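Local atomic coordinates of putative angiotensinogen (Lampetra fluviatilis, PDB entry 5INW), a protein that belongs to the serpin family, binds heparin and inhibits thrombin, a reaction that heparin promotes through a template mechanism. Residues T288-L293 with Q328-E333; V119-A124 with E131-L136; P228-D233 with V241-I246. The protein carries 1 engineered substitution. All blocks are in the same frame, centred on the assembly; numbering follows the deposited sequence.

Interaction 1 (T288-L293 with Q328-E333); sequences TQDRKL and QEQLEE
Gln330 reaches from the first turn of helix 328-337 toward the end of strand 287-290, where its amide meets Asp290 and Leu293 together. The meeting is light. Its NE2 lies 3.9 Å from Asp290 OD1, too far for a bond, with the amide and carboxylate planes turned 36° apart, and the same NE2 is 3.9 Å from Leu293 CD1. A bend at chi2 (49°) turns the Gln330 amide toward the strand, although its CB sets off across the contact rather than into it.

The firm part belongs to Asp290. Its OD2 accepts a hydrogen bond from the backbone N of Leu293 at 2.9 Å from well above the carboxylate plane (64°), an Asx motif that closes the turn and fixes Leu293 beside the helix. Its OD1 takes a hydrogen bond from Trp334 NE1, further along the helix. Aspartate suits the place because one short side chain can serve a turn and a neighbouring helix at once. With an alanine here, Leu293 N and Trp334 NE1 would probably both be left without their acceptor and the turn set free to shift. Leu293 and Gln330 also pack on Ser325 of helix 319-325.

The outer side is looser: Arg291 and Lys292 are exposed on the turn, and Glu333 OE1 stays 5.9 Å from Asp290 OD1, a like charge that may slightly disfavour ionisation of the buried aspartate. The chemistry therefore implies that strand and helix are joined by hydrogen bonds at Asp290 to Trp334 and at Thr288 to Leu337 O, while the Gln330 side chain meets residues 288-293 by packing.

Interaction 2 (V119-A124 with E131-L136); sequences VVTAGA and ELDTAL
Thr121 presents its CB branches to one side of helix 126-136, where it meets Leu132, Asp133 and Leu136. With CG2 anti to the backbone N and OG1 beside it (chi1 -57°), the methyl is sent toward Asp133, whose OD1 is 3.6 Å from CG2, while OG1 lies among leucine carbons: 3.5 Å from Leu136 CD1 and 3.7 Å from Leu132 CB. Thr121 and the leucines run alongside one another, pointing oppositely. The hydroxyl is nevertheless not stranded among hydrocarbons, since it is hydrogen-bonded to the carbonyl O of Leu117 one turn back; threonine thus offers a compact, mostly apolar surface within a buried helix.

Leu132 has an extended chi2 (171°), which carries CD1 out to Val120. The two side chains meet nearly perpendicular, with Val120 CG1 3.8 Å from Leu132 CD1, and the small Ala124 gives that methyl a shallow seat, its CB 4.3 Å away.

Around this pair of successive helices, Leu132 also packs on Met369 of helix 361-369 and on Met372, Val120 and Ala124 share Leu379, and Val119 and Val120 rest on Ile242 of strand 238-251.

Interaction 3 (P228-D233 with V241-I246); sequences PDVISD and VIVNVI
Val230 and Ile231, neighbours in the loop that leads from helix 208-221 back into strand 238-251, lay their aliphatic ends on the strand's valines. Val230 splits its two methyls between two of them: CG1 is 4.3 Å from Val243 CG1, and CG2 is 4.4 Å from Val245 CG1. Ile231, the longer residue, extends its CD1 to Val243 CG2 at 4.3 Å. Val243 is thus touched by both loop residues, one on each of its methyls. These are loose van der Waals contacts, and branched hydrocarbons suit them, since a valine is at home in an extended strand and its two methyls offer a broad, apolar top.

Further out, other parts fix both partners. Ile231 also packs on Met215 and Ile219 of helix 208-221, and its carbonyl O accepts a hydrogen bond from Asn216 ND2, so the loop is tied to the helix it has just left. Val230 leans as well on Glu411 and Val413 of strand 405-417. The strand itself is held on both edges: Val241, Val243 and Val245 share backbone bonds with strand 168-179, and Ile242 and Asn244 with strand 405-417. Alternation does the rest. Val241, Val243 and Val245 turn toward the loop, while Asn244 points the other way, to Ser112 of helix 110-122 and Asn174.

The arrangement is that of the large central A-sheet of a serpin, with a helix and its following loop packed across one face. In this cleaved form, strand 405-417 is consistent with the reactive loop inserted beside strand 238-251.

In the fold
Interactions 2 and 3 are in direct touch: Val119 CG1 and Ile242 CD1 are 3.4 Å apart, although the contact centres are about 20 Å from each other. Strand 238-251 is shared: its one face takes the loop of interaction 3, its other face helix 110-122 of interaction 2. Val230 of interaction 3 also packs on strand 405-417, consistent with the inserted reactive loop. Interaction 1 stands apart, its centre about 31 Å from that of interaction 2 and 36 Å from that of interaction 3. Val24 of the separate C-terminal peptide chain packs on Leu331 of helix 328-337, and Ile25 of that chain on Ile246 of strand 238-251.

Interaction 1 (T288-L293 with Q328-E333)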
ATOM      1  N   THR A 288      18.336 -12.603  10.565  1.00 77.82           N
ATOM      2  CA  THR A 288      18.839 -12.412  11.925  1.00 81.45           C
ATOM      3  C   THR A 288      17.744 -12.715  12.894  1.00 82.66           C
ATOM      4  O   THR A 288      16.565 -12.463  12.599  1.00 81.97           O
ATOM      5  CB  THR A 288      19.223 -10.951  12.248  1.00 82.30           C
ATOM      6  OG1 THR A 288      19.678 -10.297  11.068  1.00 83.65           O
ATOM      7  CG2 THR A 288      20.320 -10.905  13.351  1.00 84.39           C
ATOM      8  N   GLN A 289      18.131 -13.172  14.083  1.00 84.59           N
ATOM      9  CA  GLN A 289      17.188 -13.228  15.189  1.00 85.40           C
ATOM     10  C   GLN A 289      17.061 -11.831  15.827  1.00 88.23           C
ATOM     11  O   GLN A 289      18.074 -11.241  16.200  1.00 91.06           O
ATOM     12  CB  GLN A 289      17.618 -14.268  16.218  1.00 86.11           C
ATOM     13  CG  GLN A 289      17.461 -15.706  15.744  1.00 85.45           C
ATOM     14  CD  GLN A 289      16.006 -16.107  15.532  1.00 83.88           C
ATOM     15  OE1 GLN A 289      15.125 -15.732  16.315  1.00 81.60           O
ATOM     16  NE2 GLN A 289      15.742 -16.853  14.459  1.00 83.23           N
ATOM     17  N   ASP A 290      15.840 -11.281  15.898  1.00 86.19           N
ATOM     18  CA  ASP A 290      15.614 -10.126  16.739  1.00 86.21           C
ATOM     19  C   ASP A 290      15.385 -10.642  18.163  1.00 91.23           C
ATOM     20  O   ASP A 290      14.310 -11.189  18.456  1.00 90.37           O
ATOM     21  CB  ASP A 290      14.440  -9.277  16.256  1.00 83.79           C
ATOM     22  CG  ASP A 290      14.372  -7.898  16.966  1.00 85.37           C
ATOM     23  OD1 ASP A 290      13.998  -6.893  16.339  1.00 79.30           O
ATOM     24  OD2 ASP A 290      14.711  -7.809  18.174  1.00 90.06           O
ATOM     25  N   ARG A 291      16.396 -10.473  19.027  1.00 96.35           N
ATOM     26  CA  ARG A 291      16.311 -10.913  20.419  1.00104.55           C
ATOM     27  C   ARG A 291      15.315 -10.037  21.174  1.00104.88           C
ATOM     28  O   ARG A 291      14.476 -10.546  21.922  1.00109.83           O
ATOM     29  CB  ARG A 291      17.689 -10.931  21.110  1.00113.70           C
ATOM     30  CG  ARG A 291      17.713 -11.562  22.515  1.00122.10           C
ATOM     31  CD  ARG A 291      19.087 -11.707  23.155  1.00130.09           C
ATOM     32  NE  ARG A 291      20.015 -10.586  22.968  1.00133.41           N
ATOM     33  CZ  ARG A 291      19.942  -9.394  23.568  1.00134.31           C
ATOM     34  NH1 ARG A 291      18.941  -9.089  24.399  1.00137.14           N
ATOM     35  NH2 ARG A 291      20.876  -8.482  23.311  1.00132.48           N
ATOM     36  N   LYS A 292      15.373  -8.727  20.951  1.00102.70           N
ATOM     37  CA  LYS A 292      14.457  -7.802  21.624  1.00100.54           C
ATOM     38  C   LYS A 292      12.972  -8.113  21.333  1.00 99.15           C
ATOM     39  O   LYS A 292      12.154  -7.996  22.242  1.00 98.65           O
ATOM     40  CB  LYS A 292      14.826  -6.346  21.283  1.00101.21           C
ATOM     41  CG  LYS A 292      14.033  -5.247  21.997  1.00103.17           C
ATOM     42  CD  LYS A 292      14.373  -5.105  23.475  1.00111.85           C
ATOM     43  CE  LYS A 292      13.472  -4.068  24.143  1.00116.27           C
ATOM     44  NZ  LYS A 292      13.654  -3.999  25.632  1.00119.72           N
ATOM     45  N   LEU A 293      12.641  -8.553  20.104  1.00 99.20           N
ATOM     46  CA  LEU A 293      11.231  -8.837  19.668  1.00 93.76           C
ATOM     47  C   LEU A 293      10.861 -10.328  19.523  1.00 91.41           C
ATOM     48  O   LEU A 293       9.756 -10.640  19.060  1.00 86.18           O
ATOM     49  CB  LEU A 293      10.924  -8.101  18.358  1.00 90.85           C
ATOM     50  CG  LEU A 293      10.956  -6.564  18.428  1.00 91.45           C
ATOM     51  CD1 LEU A 293      10.872  -5.967  17.034  1.00 87.96           C
ATOM     52  CD2 LEU A 293       9.844  -5.994  19.309  1.00 89.79           C
ATOM     53  N   GLN A 328       9.417   3.729  11.119  1.00 61.26           N
ATOM     54  CA  GLN A 328      10.546   4.009  10.297  1.00 60.97           C
ATOM     55  C   GLN A 328      11.838   3.608  11.054  1.00 62.24           C
ATOM     56  O   GLN A 328      12.718   2.952  10.494  1.00 60.11           O
ATOM     57  CB  GLN A 328      10.506   5.476   9.915  1.00 60.54           C
ATOM     58  CG  GLN A 328      11.683   5.943   9.106  1.00 61.33           C
ATOM     59  CD  GLN A 328      11.754   5.276   7.759  1.00 61.37           C
ATOM     60  OE1 GLN A 328      10.736   4.867   7.202  1.00 61.14           O
ATOM     61  NE2 GLN A 328      12.956   5.202   7.203  1.00 62.54           N
ATOM     62  N   GLU A 329      11.934   3.961  12.328  1.00 66.80           N
ATOM     63  CA  GLU A 329      13.163   3.695  13.067  1.00 71.32           C
ATOM     64  C   GLU A 329      13.379   2.178  13.235  1.00 69.65           C
ATOM     65  O   GLU A 329      14.497   1.679  13.048  1.00 70.69           O
ATOM     66  CB  GLU A 329      13.166   4.496  14.376  1.00 76.87           C
ATOM     67  CG  GLU A 329      14.410   4.323  15.267  1.00 84.34           C
ATOM     68  CD  GLU A 329      14.344   5.110  16.580  1.00 90.98           C
ATOM     69  OE1 GLU A 329      13.249   5.182  17.196  1.00 95.26           O
ATOM     70  OE2 GLU A 329      15.395   5.651  17.018  1.00 92.18           O
ATOM     71  N   GLN A 330      12.300   1.463  13.541  1.00 66.22           N
ATOM     72  CA  GLN A 330      12.314   0.006  13.599  1.00 66.53           C
ATOM     73  C   GLN A 330      12.753  -0.623  12.271  1.00 68.25           C
ATOM     74  O   GLN A 330      13.540  -1.599  12.254  1.00 68.75           O
ATOM     75  CB  GLN A 330      10.934  -0.560  14.006  1.00 63.63           C
ATOM     76  CG  GLN A 330      10.954  -2.053  14.344  1.00 64.43           C
ATOM     77  CD  GLN A 330      12.083  -2.417  15.326  1.00 66.83           C
ATOM     78  OE1 GLN A 330      12.213  -1.806  16.380  1.00 70.09           O
ATOM     79  NE2 GLN A 330      12.910  -3.388  14.966  1.00 67.36           N
ATOM     80  N   LEU A 331      12.224  -0.092  11.165  1.00 66.01           N
ATOM     81  CA  LEU A 331      12.635  -0.560   9.851  1.00 65.22           C
ATOM     82  C   LEU A 331      14.129  -0.399   9.669  1.00 64.53           C
ATOM     83  O   LEU A 331      14.805  -1.336   9.239  1.00 62.95           O
ATOM     84  CB  LEU A 331      11.877   0.166   8.734  1.00 67.00           C
ATOM     85  CG  LEU A 331      12.338  -0.089   7.282  1.00 65.34           C
ATOM     86  CD1 LEU A 331      12.163  -1.562   6.956  1.00 66.87           C
ATOM     87  CD2 LEU A 331      11.586   0.791   6.309  1.00 61.66           C
ATOM     88  N   GLU A 332      14.657   0.773  10.004  1.00 65.97           N
ATOM     89  CA  GLU A 332      16.103   0.975   9.866  1.00 70.11           C
ATOM     90  C   GLU A 332      16.874   0.039  10.759  1.00 70.35           C
ATOM     91  O   GLU A 332      17.894  -0.485  10.332  1.00 68.11           O
ATOM     92  CB  GLU A 332      16.483   2.429  10.088  1.00 72.74           C
ATOM     93  CG  GLU A 332      16.273   3.226   8.808  1.00 74.32           C
ATOM     94  CD  GLU A 332      15.909   4.674   9.021  1.00 75.79           C
ATOM     95  OE1 GLU A 332      15.438   5.019  10.105  1.00 79.84           O
ATOM     96  OE2 GLU A 332      16.076   5.465   8.085  1.00 77.54           O
ATOM     97  N   GLU A 333      16.333  -0.185  11.962  1.00 73.38           N
ATOM     98  CA  GLU A 333      16.845  -1.180  12.913  1.00 79.31           C
ATOM     99  C   GLU A 333      16.989  -2.542  12.261  1.00 77.00           C
ATOM    100  O   GLU A 333      18.105  -3.030  12.089  1.00 76.95           O
ATOM    101  CB  GLU A 333      15.966  -1.293  14.185  1.00 83.50           C
ATOM    102  CG  GLU A 333      16.449  -0.489  15.400  1.00 89.61           C
ATOM    103  CD  GLU A 333      17.674  -1.090  16.083  1.00 96.30           C
ATOM    104  OE1 GLU A 333      17.731  -2.337  16.290  1.00103.41           O
ATOM    105  OE2 GLU A 333      18.591  -0.309  16.415  1.00 99.24           O
TER

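Interaction 2 (V119-A124 with E131-L136)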
ATOM      1  N   VAL A 119      -3.829  14.286  -3.785  1.00 40.57           N
ATOM      2  CA  VAL A 119      -4.755  14.932  -4.704  1.00 43.48           C
ATOM      3  C   VAL A 119      -5.791  15.765  -3.900  1.00 42.84           C
ATOM      4  O   VAL A 119      -6.055  16.907  -4.179  1.00 41.16           O
ATOM      5  CB  VAL A 119      -5.471  13.896  -5.607  1.00 44.20           C
ATOM      6  CG1 VAL A 119      -6.504  14.601  -6.473  1.00 45.96           C
ATOM      7  CG2 VAL A 119      -4.475  13.153  -6.515  1.00 43.82           C
ATOM      8  N   VAL A 120      -6.329  15.174  -2.858  1.00 42.98           N
ATOM      9  CA  VAL A 120      -7.278  15.855  -1.976  1.00 42.54           C
ATOM     10  C   VAL A 120      -6.599  17.060  -1.323  1.00 41.59           C
ATOM     11  O   VAL A 120      -7.224  18.113  -1.128  1.00 39.28           O
ATOM     12  CB  VAL A 120      -7.878  14.860  -0.897  1.00 42.05           C
ATOM     13  CG1 VAL A 120      -8.758  15.579   0.136  1.00 43.88           C
ATOM     14  CG2 VAL A 120      -8.706  13.768  -1.550  1.00 40.88           C
ATOM     15  N   THR A 121      -5.335  16.889  -0.956  1.00 41.62           N
ATOM     16  CA  THR A 121      -4.598  17.994  -0.319  1.00 44.25           C
ATOM     17  C   THR A 121      -4.494  19.194  -1.245  1.00 43.71           C
ATOM     18  O   THR A 121      -4.686  20.308  -0.836  1.00 45.20           O
ATOM     19  CB  THR A 121      -3.194  17.522   0.125  1.00 44.56           C
ATOM     20  OG1 THR A 121      -3.351  16.394   1.013  1.00 44.86           O
ATOM     21  CG2 THR A 121      -2.449  18.632   0.796  1.00 45.16           C
ATOM     22  N   ALA A 122      -4.226  18.913  -2.511  1.00 44.10           N
ATOM     23  CA  ALA A 122      -4.117  19.913  -3.538  1.00 44.53           C
ATOM     24  C   ALA A 122      -5.346  20.741  -3.718  1.00 45.18           C
ATOM     25  O   ALA A 122      -5.257  21.887  -4.138  1.00 50.67           O
ATOM     26  CB  ALA A 122      -3.760  19.249  -4.852  1.00 45.74           C
ATOM     27  N   GLY A 123      -6.501  20.195  -3.395  1.00 46.16           N
ATOM     28  CA  GLY A 123      -7.739  20.976  -3.371  1.00 47.99           C
ATOM     29  C   GLY A 123      -8.222  21.465  -1.998  1.00 48.08           C
ATOM     30  O   GLY A 123      -9.313  22.037  -1.893  1.00 46.86           O
ATOM     31  N   ALA A 124      -7.448  21.238  -0.946  1.00 47.54           N
ATOM     32  CA  ALA A 124      -7.942  21.528   0.377  1.00 48.59           C
ATOM     33  C   ALA A 124      -7.558  22.913   0.668  1.00 50.85           C
ATOM     34  O   ALA A 124      -6.562  23.431   0.139  1.00 49.32           O
ATOM     35  CB  ALA A 124      -7.336  20.606   1.412  1.00 49.87           C
ATOM     36  N   GLU A 131      -4.584  19.760   8.669  1.00 66.62           N
ATOM     37  CA  GLU A 131      -4.624  18.366   9.131  1.00 64.43           C
ATOM     38  C   GLU A 131      -3.952  17.417   8.154  1.00 63.87           C
ATOM     39  O   GLU A 131      -3.177  16.528   8.552  1.00 61.52           O
ATOM     40  CB  GLU A 131      -6.067  17.939   9.274  1.00 62.87           C
ATOM     41  CG  GLU A 131      -6.810  18.610  10.409  1.00 64.03           C
ATOM     42  CD  GLU A 131      -8.221  18.076  10.586  1.00 65.01           C
ATOM     43  OE1 GLU A 131      -8.625  17.121   9.847  1.00 61.87           O
ATOM     44  OE2 GLU A 131      -8.937  18.605  11.490  1.00 67.94           O
ATOM     45  N   LEU A 132      -4.302  17.601   6.875  1.00 65.07           N
ATOM     46  CA  LEU A 132      -3.760  16.793   5.769  1.00 66.11           C
ATOM     47  C   LEU A 132      -2.246  16.952   5.529  1.00 68.33           C
ATOM     48  O   LEU A 132      -1.561  15.939   5.315  1.00 66.51           O
ATOM     49  CB  LEU A 132      -4.535  17.055   4.461  1.00 65.14           C
ATOM     50  CG  LEU A 132      -5.780  16.187   4.222  1.00 66.03           C
ATOM     51  CD1 LEU A 132      -6.564  16.676   3.028  1.00 68.11           C
ATOM     52  CD2 LEU A 132      -5.409  14.742   3.966  1.00 63.74           C
ATOM     53  N   ASP A 133      -1.751  18.205   5.546  1.00 68.79           N
ATOM     54  CA  ASP A 133      -0.299  18.499   5.517  1.00 68.54           C
ATOM     55  C   ASP A 133       0.404  17.861   6.695  1.00 67.44           C
ATOM     56  O   ASP A 133       1.444  17.233   6.528  1.00 68.10           O
ATOM     57  CB  ASP A 133       0.015  20.003   5.601  1.00 72.45           C
ATOM     58  CG  ASP A 133      -0.455  20.817   4.381  1.00 74.64           C
ATOM     59  OD1 ASP A 133      -0.484  20.303   3.258  1.00 73.26           O
ATOM     60  OD2 ASP A 133      -0.749  22.020   4.554  1.00 79.52           O
ATOM     61  N   THR A 134      -0.152  18.002   7.903  1.00 70.55           N
ATOM     62  CA  THR A 134       0.511  17.392   9.075  1.00 71.38           C
ATOM     63  C   THR A 134       0.554  15.845   8.911  1.00 68.86           C
ATOM     64  O   THR A 134       1.607  15.246   9.061  1.00 70.52           O
ATOM     65  CB  THR A 134       0.019  17.931  10.442  1.00 68.35           C
ATOM     66  OG1 THR A 134      -1.387  17.745  10.569  1.00 71.62           O
ATOM     67  CG2 THR A 134       0.340  19.414  10.566  1.00 66.93           C
ATOM     68  N   ALA A 135      -0.524  15.211   8.494  1.00 63.20           N
ATOM     69  CA  ALA A 135      -0.423  13.791   8.280  1.00 60.91           C
ATOM     70  C   ALA A 135       0.642  13.395   7.220  1.00 62.99           C
ATOM     71  O   ALA A 135       1.408  12.453   7.434  1.00 66.32           O
ATOM     72  CB  ALA A 135      -1.778  13.206   7.964  1.00 59.21           C
ATOM     73  N   LEU A 136       0.702  14.087   6.095  1.00 65.32           N
ATOM     74  CA  LEU A 136       1.630  13.693   5.008  1.00 70.04           C
ATOM     75  C   LEU A 136       3.101  14.165   5.130  1.00 78.52           C
ATOM     76  O   LEU A 136       3.921  13.793   4.280  1.00 87.69           O
ATOM     77  CB  LEU A 136       1.116  14.207   3.653  1.00 71.68           C
ATOM     78  CG  LEU A 136      -0.255  13.804   3.104  1.00 73.12           C
ATOM     79  CD1 LEU A 136      -0.518  14.498   1.765  1.00 72.62           C
ATOM     80  CD2 LEU A 136      -0.372  12.307   2.941  1.00 73.06           C
TER

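Interaction 3 (P228-D233 with V241-I246)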
ATOM      1  N   PRO A 228      -9.544  -3.867 -13.906  1.00 77.94           N
ATOM      2  CA  PRO A 228     -10.937  -3.652 -14.316  1.00 77.28           C
ATOM      3  C   PRO A 228     -11.698  -3.404 -13.025  1.00 76.28           C
ATOM      4  O   PRO A 228     -11.081  -3.485 -11.942  1.00 76.75           O
ATOM      5  CB  PRO A 228     -11.300  -5.001 -14.900  1.00 76.01           C
ATOM      6  CG  PRO A 228     -10.538  -5.981 -14.047  1.00 74.28           C
ATOM      7  CD  PRO A 228      -9.297  -5.290 -13.564  1.00 74.76           C
ATOM      8  N   ASP A 229     -12.989  -3.112 -13.103  1.00 72.29           N
ATOM      9  CA  ASP A 229     -13.865  -3.029 -11.885  1.00 72.78           C
ATOM     10  C   ASP A 229     -13.335  -2.327 -10.572  1.00 67.25           C
ATOM     11  O   ASP A 229     -13.783  -2.631  -9.474  1.00 70.16           O
ATOM     12  CB  ASP A 229     -14.443  -4.419 -11.542  1.00 75.73           C
ATOM     13  CG  ASP A 229     -13.388  -5.393 -11.009  1.00 80.94           C
ATOM     14  OD1 ASP A 229     -12.415  -4.973 -10.327  1.00 83.61           O
ATOM     15  OD2 ASP A 229     -13.535  -6.607 -11.264  1.00 89.23           O
ATOM     16  N   VAL A 230     -12.440  -1.357 -10.699  1.00 61.63           N
ATOM     17  CA  VAL A 230     -11.963  -0.598  -9.572  1.00 54.54           C
ATOM     18  C   VAL A 230     -13.138   0.157  -8.942  1.00 55.38           C
ATOM     19  O   VAL A 230     -13.141   0.404  -7.742  1.00 55.93           O
ATOM     20  CB  VAL A 230     -10.871   0.416  -9.998  1.00 55.51           C
ATOM     21  CG1 VAL A 230     -10.462   1.369  -8.861  1.00 54.81           C
ATOM     22  CG2 VAL A 230      -9.645  -0.315 -10.494  1.00 55.73           C
ATOM     23  N   ILE A 231     -14.110   0.577  -9.738  1.00 56.67           N
ATOM     24  CA  ILE A 231     -15.288   1.247  -9.190  1.00 59.83           C
ATOM     25  C   ILE A 231     -16.513   0.329  -9.304  1.00 65.93           C
ATOM     26  O   ILE A 231     -16.759  -0.265 -10.367  1.00 63.85           O
ATOM     27  CB  ILE A 231     -15.526   2.597  -9.872  1.00 55.73           C
ATOM     28  CG1 ILE A 231     -14.416   3.566  -9.458  1.00 52.53           C
ATOM     29  CG2 ILE A 231     -16.873   3.148  -9.476  1.00 55.41           C
ATOM     30  CD1 ILE A 231     -13.860   4.279 -10.650  1.00 53.68           C
ATOM     31  N   SER A 232     -17.258   0.237  -8.195  1.00 70.02           N
ATOM     32  CA  SER A 232     -18.497  -0.558  -8.112  1.00 74.68           C
ATOM     33  C   SER A 232     -19.766   0.283  -8.227  1.00 78.12           C
ATOM     34  O   SER A 232     -20.727  -0.154  -8.852  1.00 87.51           O
ATOM     35  CB  SER A 232     -18.541  -1.331  -6.794  1.00 74.51           C
ATOM     36  OG  SER A 232     -18.265  -0.473  -5.695  1.00 70.24           O
ATOM     37  N   ASP A 233     -19.752   1.486  -7.655  1.00 77.54           N
ATOM     38  CA  ASP A 233     -20.959   2.287  -7.457  1.00 82.53           C
ATOM     39  C   ASP A 233     -20.549   3.751  -7.468  1.00 79.72           C
ATOM     40  O   ASP A 233     -19.420   4.084  -7.108  1.00 79.70           O
ATOM     41  CB  ASP A 233     -21.595   1.878  -6.095  1.00 90.87           C
ATOM     42  CG  ASP A 233     -23.131   2.033  -6.019  1.00102.77           C
ATOM     43  OD1 ASP A 233     -23.731   2.887  -6.708  1.00116.57           O
ATOM     44  OD2 ASP A 233     -23.743   1.322  -5.182  1.00109.31           O
ATOM     45  N   VAL A 241     -14.344  11.806  -8.192  1.00 42.92           N
ATOM     46  CA  VAL A 241     -13.789  10.541  -7.736  1.00 40.36           C
ATOM     47  C   VAL A 241     -12.312  10.533  -8.064  1.00 40.27           C
ATOM     48  O   VAL A 241     -11.975  10.704  -9.211  1.00 44.89           O
ATOM     49  CB  VAL A 241     -14.462   9.361  -8.446  1.00 38.73           C
ATOM     50  CG1 VAL A 241     -13.873   8.042  -7.961  1.00 39.01           C
ATOM     51  CG2 VAL A 241     -15.927   9.394  -8.135  1.00 39.70           C
ATOM     52  N   ILE A 242     -11.453  10.298  -7.081  1.00 37.92           N
ATOM     53  CA  ILE A 242     -10.000  10.270  -7.252  1.00 37.90           C
ATOM     54  C   ILE A 242      -9.583   8.836  -7.105  1.00 36.49           C
ATOM     55  O   ILE A 242     -10.080   8.168  -6.265  1.00 33.23           O
ATOM     56  CB  ILE A 242      -9.303  11.079  -6.134  1.00 37.88           C
ATOM     57  CG1 ILE A 242      -9.604  12.574  -6.324  1.00 39.65           C
ATOM     58  CG2 ILE A 242      -7.796  10.881  -6.106  1.00 37.08           C
ATOM     59  CD1 ILE A 242      -9.402  13.396  -5.071  1.00 39.54           C
ATOM     60  N   VAL A 243      -8.654   8.393  -7.933  1.00 37.85           N
ATOM     61  CA  VAL A 243      -8.236   6.980  -7.976  1.00 38.09           C
ATOM     62  C   VAL A 243      -6.732   6.909  -8.051  1.00 38.12           C
ATOM     63  O   VAL A 243      -6.108   7.564  -8.879  1.00 40.23           O
ATOM     64  CB  VAL A 243      -8.791   6.286  -9.240  1.00 38.35           C
ATOM     65  CG1 VAL A 243      -8.104   4.962  -9.485  1.00 37.57           C
ATOM     66  CG2 VAL A 243     -10.297   6.151  -9.134  1.00 39.13           C
ATOM     67  N   ASN A 244      -6.144   6.145  -7.164  1.00 38.53           N
ATOM     68  CA  ASN A 244      -4.784   5.669  -7.370  1.00 39.57           C
ATOM     69  C   ASN A 244      -4.864   4.159  -7.487  1.00 38.50           C
ATOM     70  O   ASN A 244      -5.550   3.487  -6.715  1.00 37.52           O
ATOM     71  CB  ASN A 244      -3.836   5.992  -6.203  1.00 39.31           C
ATOM     72  CG  ASN A 244      -2.486   5.414  -6.432  1.00 39.51           C
ATOM     73  OD1 ASN A 244      -2.229   4.249  -6.133  1.00 38.80           O
ATOM     74  ND2 ASN A 244      -1.652   6.166  -7.124  1.00 40.63           N
ATOM     75  N   VAL A 245      -4.112   3.653  -8.434  1.00 38.81           N
ATOM     76  CA  VAL A 245      -3.739   2.256  -8.448  1.00 40.45           C
ATOM     77  C   VAL A 245      -2.222   2.119  -8.505  1.00 41.31           C
ATOM     78  O   VAL A 245      -1.541   2.938  -9.093  1.00 39.90           O
ATOM     79  CB  VAL A 245      -4.339   1.502  -9.637  1.00 40.09           C
ATOM     80  CG1 VAL A 245      -5.810   1.764  -9.663  1.00 41.08           C
ATOM     81  CG2 VAL A 245      -3.702   1.944 -10.940  1.00 40.65           C
ATOM     82  N   ILE A 246      -1.755   0.979  -8.025  1.00 42.75           N
ATOM     83  CA  ILE A 246      -0.353   0.650  -8.004  1.00 42.09           C
ATOM     84  C   ILE A 246      -0.230  -0.849  -8.143  1.00 40.45           C
ATOM     85  O   ILE A 246      -0.951  -1.616  -7.493  1.00 40.51           O
ATOM     86  CB  ILE A 246       0.228   1.220  -6.741  1.00 44.92           C
ATOM     87  CG1 ILE A 246       1.659   0.860  -6.543  1.00 44.86           C
ATOM     88  CG2 ILE A 246      -0.557   0.760  -5.529  1.00 49.83           C
ATOM     89  CD1 ILE A 246       2.206   1.778  -5.464  1.00 46.32           C
TER